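SLH domain-containing protein (Pseudoflavonifractor capillosus, PDB 4OJU) is of unknown function but, as a BspA-type leucine-rich repeat protein that binds magnesium ions, probably takes part in protein binding. Local coordinates at residues 100-111 with 122-133. Numbering follows the deposited sequence.
Sequences LIYINELAFASC and SVEKMDNPFRWS
Ser133 ties two successive leucine-rich repeats together at one end of this contact. Its OG donates to Phe108 O at 2.6 Å, in the carbonyl plane. The same OG accepts from Cys111 N at 2.8 Å in a nearly straight bond. It stands anti to its own carbonyl carbon (chi1 -66°), which points it at the backbone of 108-111. An alanine at this site would take away the hydroxyl and is likely to leave Phe108 O and Cys111 N without this shared mate. At the other end Ser122 OG donates to Leu100 O at 2.6 Å, tilted from the carbonyl plane.

Between these hydroxyls runs parallel backbone pairing: Tyr102 and Ile103 lie in register with Lys125 and Met126, and Asp127 N meets Ile103 O at 3.0 Å. Beyond the strands Leu106 N, Phe108 N and Ser110 N continue the bonding to Asn128 O, Pro129 O and Arg131 O.

Apolar groups fill the side facing strand 116-119. Ile103 CG2 meets Pro129 CB at 3.6 Å, the two side chains crossing at about a right angle. Phe108 CB touches Phe130 CD1 at 3.8 Å, the two phenylalanines side by side. In a separate outer cluster, covered by a third subunit, Leu106 CD2 reaches Arg131 CB and the Trp132 ring, whose face carries Arg131 CG.

A water bridges the polar side chains, donating to both Asn104 OD1 and Asp127 OD2 and accepting from Glu105 N. Asn104 ND2 bonds Ile80 O, and Asp127 OD1 bonds Thr138 of a second subunit. Glu105, a magnesium-binding residue though without the ion here, has its salt bridge with Arg82.

Strand 102-103 has strand 79-80 on its other side, and Ile103, Phe108, Met126 and Phe130 pack against strand 116-119. Strand 125-127 pairs antiparallel with a strand of the second subunit, carrying the sheet across the interface.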
loop_
_atom_site.group_PDB
_atom_site.type_symbol
_atom_site.label_atom_id
_atom_site.label_comp_id
_atom_site.label_asym_id
_atom_site.label_seq_id
_atom_site.Cartn_x
_atom_site.Cartn_y
_atom_site.Cartn_z
ATOM N N LEU A 100 1.337 -25.820 -4.606
ATOM C CA LEU A 100 1.928 -24.724 -3.857
ATOM C C LEU A 100 1.169 -24.554 -2.568
ATOM O O LEU A 100 -0.055 -24.546 -2.621
ATOM C CB LEU A 100 1.861 -23.445 -4.681
ATOM C CG LEU A 100 2.486 -22.201 -4.080
ATOM C CD1 LEU A 100 4.051 -22.351 -3.951
ATOM C CD2 LEU A 100 2.128 -20.981 -4.953
ATOM N N ILE A 101 1.871 -24.478 -1.425
ATOM C CA ILE A 101 1.212 -24.325 -0.124
ATOM C C ILE A 101 1.465 -22.936 0.465
ATOM O O ILE A 101 0.555 -22.354 1.059
ATOM C CB ILE A 101 1.694 -25.431 0.869
ATOM C CG1 ILE A 101 1.538 -26.874 0.298
ATOM C CG2 ILE A 101 1.021 -25.303 2.255
ATOM C CD1 ILE A 101 0.070 -27.364 0.001
ATOM N N TYR A 102 2.713 -22.449 0.359
ATOM C CA TYR A 102 3.136 -21.205 0.982
ATOM C C TYR A 102 3.727 -20.200 0.026
ATOM O O TYR A 102 4.554 -20.542 -0.805
ATOM C CB TYR A 102 4.219 -21.501 2.035
ATOM C CG TYR A 102 3.787 -22.466 3.100
ATOM C CD1 TYR A 102 2.844 -22.100 4.055
ATOM C CD2 TYR A 102 4.318 -23.754 3.159
ATOM C CE1 TYR A 102 2.427 -22.996 5.036
ATOM C CE2 TYR A 102 3.941 -24.644 4.165
ATOM C CZ TYR A 102 2.977 -24.269 5.085
ATOM O OH TYR A 102 2.565 -25.163 6.049
ATOM N N ILE A 103 3.353 -18.941 0.198
ATOM C CA ILE A 103 3.931 -17.808 -0.516
ATOM C C ILE A 103 4.488 -16.917 0.572
ATOM O O ILE A 103 3.713 -16.348 1.358
ATOM C CB ILE A 103 2.980 -17.077 -1.489
ATOM C CG1 ILE A 103 2.285 -18.093 -2.450
ATOM C CG2 ILE A 103 3.809 -16.014 -2.275
ATOM C CD1 ILE A 103 1.224 -17.468 -3.470
ATOM N N ASN A 104 5.823 -16.879 0.686
ATOM C CA ASN A 104 6.495 -16.145 1.755
ATOM C C ASN A 104 6.491 -14.668 1.523
ATOM O O ASN A 104 6.138 -14.182 0.454
ATOM C CB ASN A 104 7.916 -16.641 1.975
ATOM C CG ASN A 104 7.923 -17.906 2.784
ATOM O OD1 ASN A 104 7.880 -17.885 4.006
ATOM N ND2 ASN A 104 7.865 -19.026 2.130
ATOM N N GLU A 105 6.889 -13.942 2.559
ATOM C CA GLU A 105 6.832 -12.502 2.598
ATOM C C GLU A 105 7.491 -11.850 1.378
ATOM O O GLU A 105 8.603 -12.212 0.973
ATOM C CB GLU A 105 7.421 -11.995 3.921
ATOM C CG GLU A 105 8.718 -11.214 3.875
ATOM C CD GLU A 105 9.261 -10.816 5.236
ATOM O OE1 GLU A 105 8.488 -10.804 6.222
ATOM O OE2 GLU A 105 10.470 -10.524 5.318
ATOM N N LEU A 106 6.772 -10.894 0.781
ATOM C CA LEU A 106 7.261 -10.056 -0.297
ATOM C C LEU A 106 7.751 -10.849 -1.531
ATOM O O LEU A 106 8.562 -10.332 -2.307
ATOM C CB LEU A 106 8.401 -9.169 0.254
ATOM C CG LEU A 106 8.095 -8.302 1.474
ATOM C CD1 LEU A 106 9.385 -7.672 2.028
ATOM C CD2 LEU A 106 7.121 -7.229 1.103
ATOM N N ALA A 107 7.262 -12.074 -1.736
ATOM C CA ALA A 107 7.695 -12.941 -2.852
ATOM C C ALA A 107 7.463 -12.280 -4.223
ATOM O O ALA A 107 8.256 -12.481 -5.132
ATOM C CB ALA A 107 6.969 -14.278 -2.791
ATOM N N PHE A 108 6.410 -11.452 -4.355
ATOM C CA PHE A 108 6.141 -10.745 -5.615
ATOM C C PHE A 108 6.090 -9.248 -5.324
ATOM O O PHE A 108 5.237 -8.529 -5.850
ATOM C CB PHE A 108 4.818 -11.251 -6.258
ATOM C CG PHE A 108 4.903 -12.693 -6.694
ATOM C CD1 PHE A 108 5.469 -13.032 -7.917
ATOM C CD2 PHE A 108 4.461 -13.715 -5.859
ATOM C CE1 PHE A 108 5.564 -14.370 -8.312
ATOM C CE2 PHE A 108 4.573 -15.057 -6.250
ATOM C CZ PHE A 108 5.149 -15.372 -7.461
ATOM N N ALA A 109 6.992 -8.776 -4.462
ATOM C CA ALA A 109 7.001 -7.374 -4.046
ATOM C C ALA A 109 7.589 -6.439 -5.087
ATOM O O ALA A 109 8.538 -6.798 -5.788
ATOM C CB ALA A 109 7.770 -7.216 -2.742
ATOM N N SER A 110 7.038 -5.217 -5.168
ATOM C CA SER A 110 7.505 -4.166 -6.087
ATOM C C SER A 110 7.706 -4.679 -7.551
ATOM O O SER A 110 8.753 -4.434 -8.168
ATOM C CB SER A 110 8.802 -3.557 -5.542
ATOM O OG SER A 110 9.277 -2.453 -6.293
ATOM N N CYS A 111 6.711 -5.428 -8.065
ATOM C CA CYS A 111 6.630 -5.947 -9.441
ATOM C C CYS A 111 5.581 -5.092 -10.107
ATOM O O CYS A 111 4.399 -5.438 -10.110
ATOM C CB CYS A 111 6.246 -7.430 -9.449
ATOM S SG CYS A 111 7.551 -8.530 -8.864
ATOM N N SER A 122 -4.500 -25.162 -3.579
ATOM C CA SER A 122 -3.618 -25.781 -2.582
ATOM C C SER A 122 -2.965 -24.746 -1.617
ATOM O O SER A 122 -2.495 -25.115 -0.548
ATOM C CB SER A 122 -2.540 -26.599 -3.290
ATOM O OG SER A 122 -1.788 -25.753 -4.150
ATOM N N VAL A 123 -2.912 -23.477 -1.993
ATOM C CA VAL A 123 -2.247 -22.450 -1.163
ATOM C C VAL A 123 -2.999 -22.322 0.149
ATOM O O VAL A 123 -4.223 -22.202 0.141
ATOM C CB VAL A 123 -2.075 -21.086 -1.887
ATOM C CG1 VAL A 123 -1.531 -19.996 -0.946
ATOM C CG2 VAL A 123 -1.154 -21.237 -3.098
ATOM N N GLU A 124 -2.267 -22.402 1.267
ATOM C CA GLU A 124 -2.863 -22.328 2.601
ATOM C C GLU A 124 -2.566 -21.019 3.295
ATOM O O GLU A 124 -3.343 -20.591 4.152
ATOM C CB GLU A 124 -2.302 -23.478 3.461
ATOM C CG GLU A 124 -2.821 -24.826 3.003
ATOM C CD GLU A 124 -2.250 -26.016 3.736
ATOM O OE1 GLU A 124 -1.763 -25.842 4.876
ATOM O OE2 GLU A 124 -2.265 -27.124 3.155
ATOM N N LYS A 125 -1.430 -20.406 2.965
ATOM C CA LYS A 125 -0.959 -19.223 3.665
ATOM C C LYS A 125 -0.116 -18.338 2.758
ATOM O O LYS A 125 0.770 -18.815 2.046
ATOM C CB LYS A 125 -0.098 -19.718 4.864
ATOM C CG LYS A 125 0.405 -18.685 5.842
ATOM C CD LYS A 125 1.256 -19.377 6.915
ATOM C CE LYS A 125 2.140 -18.423 7.673
ATOM N NZ LYS A 125 3.121 -19.150 8.520
HETATM N N MSE A 126 -0.351 -17.023 2.880
HETATM C CA MSE A 126 0.391 -15.970 2.177
HETATM C C MSE A 126 0.815 -14.893 3.153
HETATM O O MSE A 126 -0.054 -14.354 3.835
HETATM C CB MSE A 126 -0.470 -15.323 1.070
HETATM C CG MSE A 126 -0.885 -16.293 -0.031
HETATM SE SE MSE A 126 -1.787 -15.304 -1.456
HETATM C CE MSE A 126 -3.142 -14.290 -0.489
ATOM N N ASP A 127 2.135 -14.599 3.242
ATOM C CA ASP A 127 2.703 -13.489 4.048
ATOM C C ASP A 127 2.928 -12.322 3.079
ATOM O O ASP A 127 3.760 -12.483 2.200
ATOM C CB ASP A 127 4.025 -13.938 4.713
ATOM C CG ASP A 127 3.931 -15.206 5.544
ATOM O OD1 ASP A 127 2.817 -15.659 5.803
ATOM O OD2 ASP A 127 4.984 -15.752 5.910
ATOM N N ASN A 128 2.122 -11.209 3.146
ATOM C CA ASN A 128 2.074 -10.058 2.187
ATOM C C ASN A 128 3.102 -10.167 1.032
ATOM O O ASN A 128 4.175 -9.560 1.057
ATOM C CB ASN A 128 2.163 -8.686 2.848
ATOM C CG ASN A 128 1.767 -7.558 1.905
ATOM O OD1 ASN A 128 1.447 -7.752 0.714
ATOM N ND2 ASN A 128 1.742 -6.358 2.411
ATOM N N PRO A 129 2.775 -10.972 0.004
ATOM C CA PRO A 129 3.729 -11.167 -1.098
ATOM C C PRO A 129 3.705 -10.043 -2.126
ATOM O O PRO A 129 4.579 -10.009 -2.967
ATOM C CB PRO A 129 3.232 -12.473 -1.760
ATOM C CG PRO A 129 2.194 -13.064 -0.760
ATOM C CD PRO A 129 1.591 -11.842 -0.167
ATOM N N PHE A 130 2.689 -9.182 -2.118
ATOM C CA PHE A 130 2.485 -8.201 -3.187
ATOM C C PHE A 130 2.736 -6.748 -2.783
ATOM O O PHE A 130 2.431 -5.840 -3.567
ATOM C CB PHE A 130 1.052 -8.367 -3.700
ATOM C CG PHE A 130 0.683 -9.834 -3.887
ATOM C CD1 PHE A 130 1.316 -10.611 -4.852
ATOM C CD2 PHE A 130 -0.333 -10.416 -3.134
ATOM C CE1 PHE A 130 0.980 -11.958 -5.022
ATOM C CE2 PHE A 130 -0.668 -11.759 -3.306
ATOM C CZ PHE A 130 -0.002 -12.521 -4.243
ATOM N N ARG A 131 3.352 -6.523 -1.609
ATOM C CA ARG A 131 3.643 -5.167 -1.132
ATOM C C ARG A 131 4.411 -4.374 -2.187
ATOM O O ARG A 131 5.324 -4.925 -2.810
ATOM C CB ARG A 131 4.444 -5.203 0.177
ATOM C CG ARG A 131 4.415 -3.868 0.942
ATOM C CD ARG A 131 4.960 -4.076 2.335
ATOM N NE ARG A 131 5.059 -2.825 3.084
ATOM C CZ ARG A 131 5.561 -2.728 4.314
ATOM N NH1 ARG A 131 5.970 -3.811 4.957
ATOM N NH2 ARG A 131 5.635 -1.551 4.915
ATOM N N TRP A 132 3.993 -3.106 -2.420
ATOM C CA TRP A 132 4.588 -2.137 -3.362
ATOM C C TRP A 132 4.359 -2.506 -4.832
ATOM O O TRP A 132 4.798 -1.763 -5.708
ATOM C CB TRP A 132 6.113 -1.908 -3.110
ATOM C CG TRP A 132 6.466 -1.657 -1.675
ATOM C CD1 TRP A 132 5.959 -0.689 -0.863
ATOM C CD2 TRP A 132 7.355 -2.438 -0.863
ATOM N NE1 TRP A 132 6.486 -0.811 0.405
ATOM C CE2 TRP A 132 7.354 -1.868 0.429
ATOM C CE3 TRP A 132 8.181 -3.552 -1.112
ATOM C CZ2 TRP A 132 8.106 -2.400 1.485
ATOM C CZ3 TRP A 132 8.971 -4.039 -0.080
ATOM C CH2 TRP A 132 8.914 -3.476 1.208
ATOM N N SER A 133 3.708 -3.630 -5.121
ATOM C CA SER A 133 3.408 -3.951 -6.511
ATOM C C SER A 133 2.146 -3.160 -6.876
ATOM O O SER A 133 1.022 -3.607 -6.613
ATOM C CB SER A 133 3.235 -5.450 -6.715
ATOM O OG SER A 133 4.474 -6.092 -6.480
HETATM O O HOH W 1 -0.096 -24.392 6.285
HETATM O O HOH W 2 7.260 -15.413 5.007
HETATM O O HOH W 3 7.681 -0.424 -6.844
#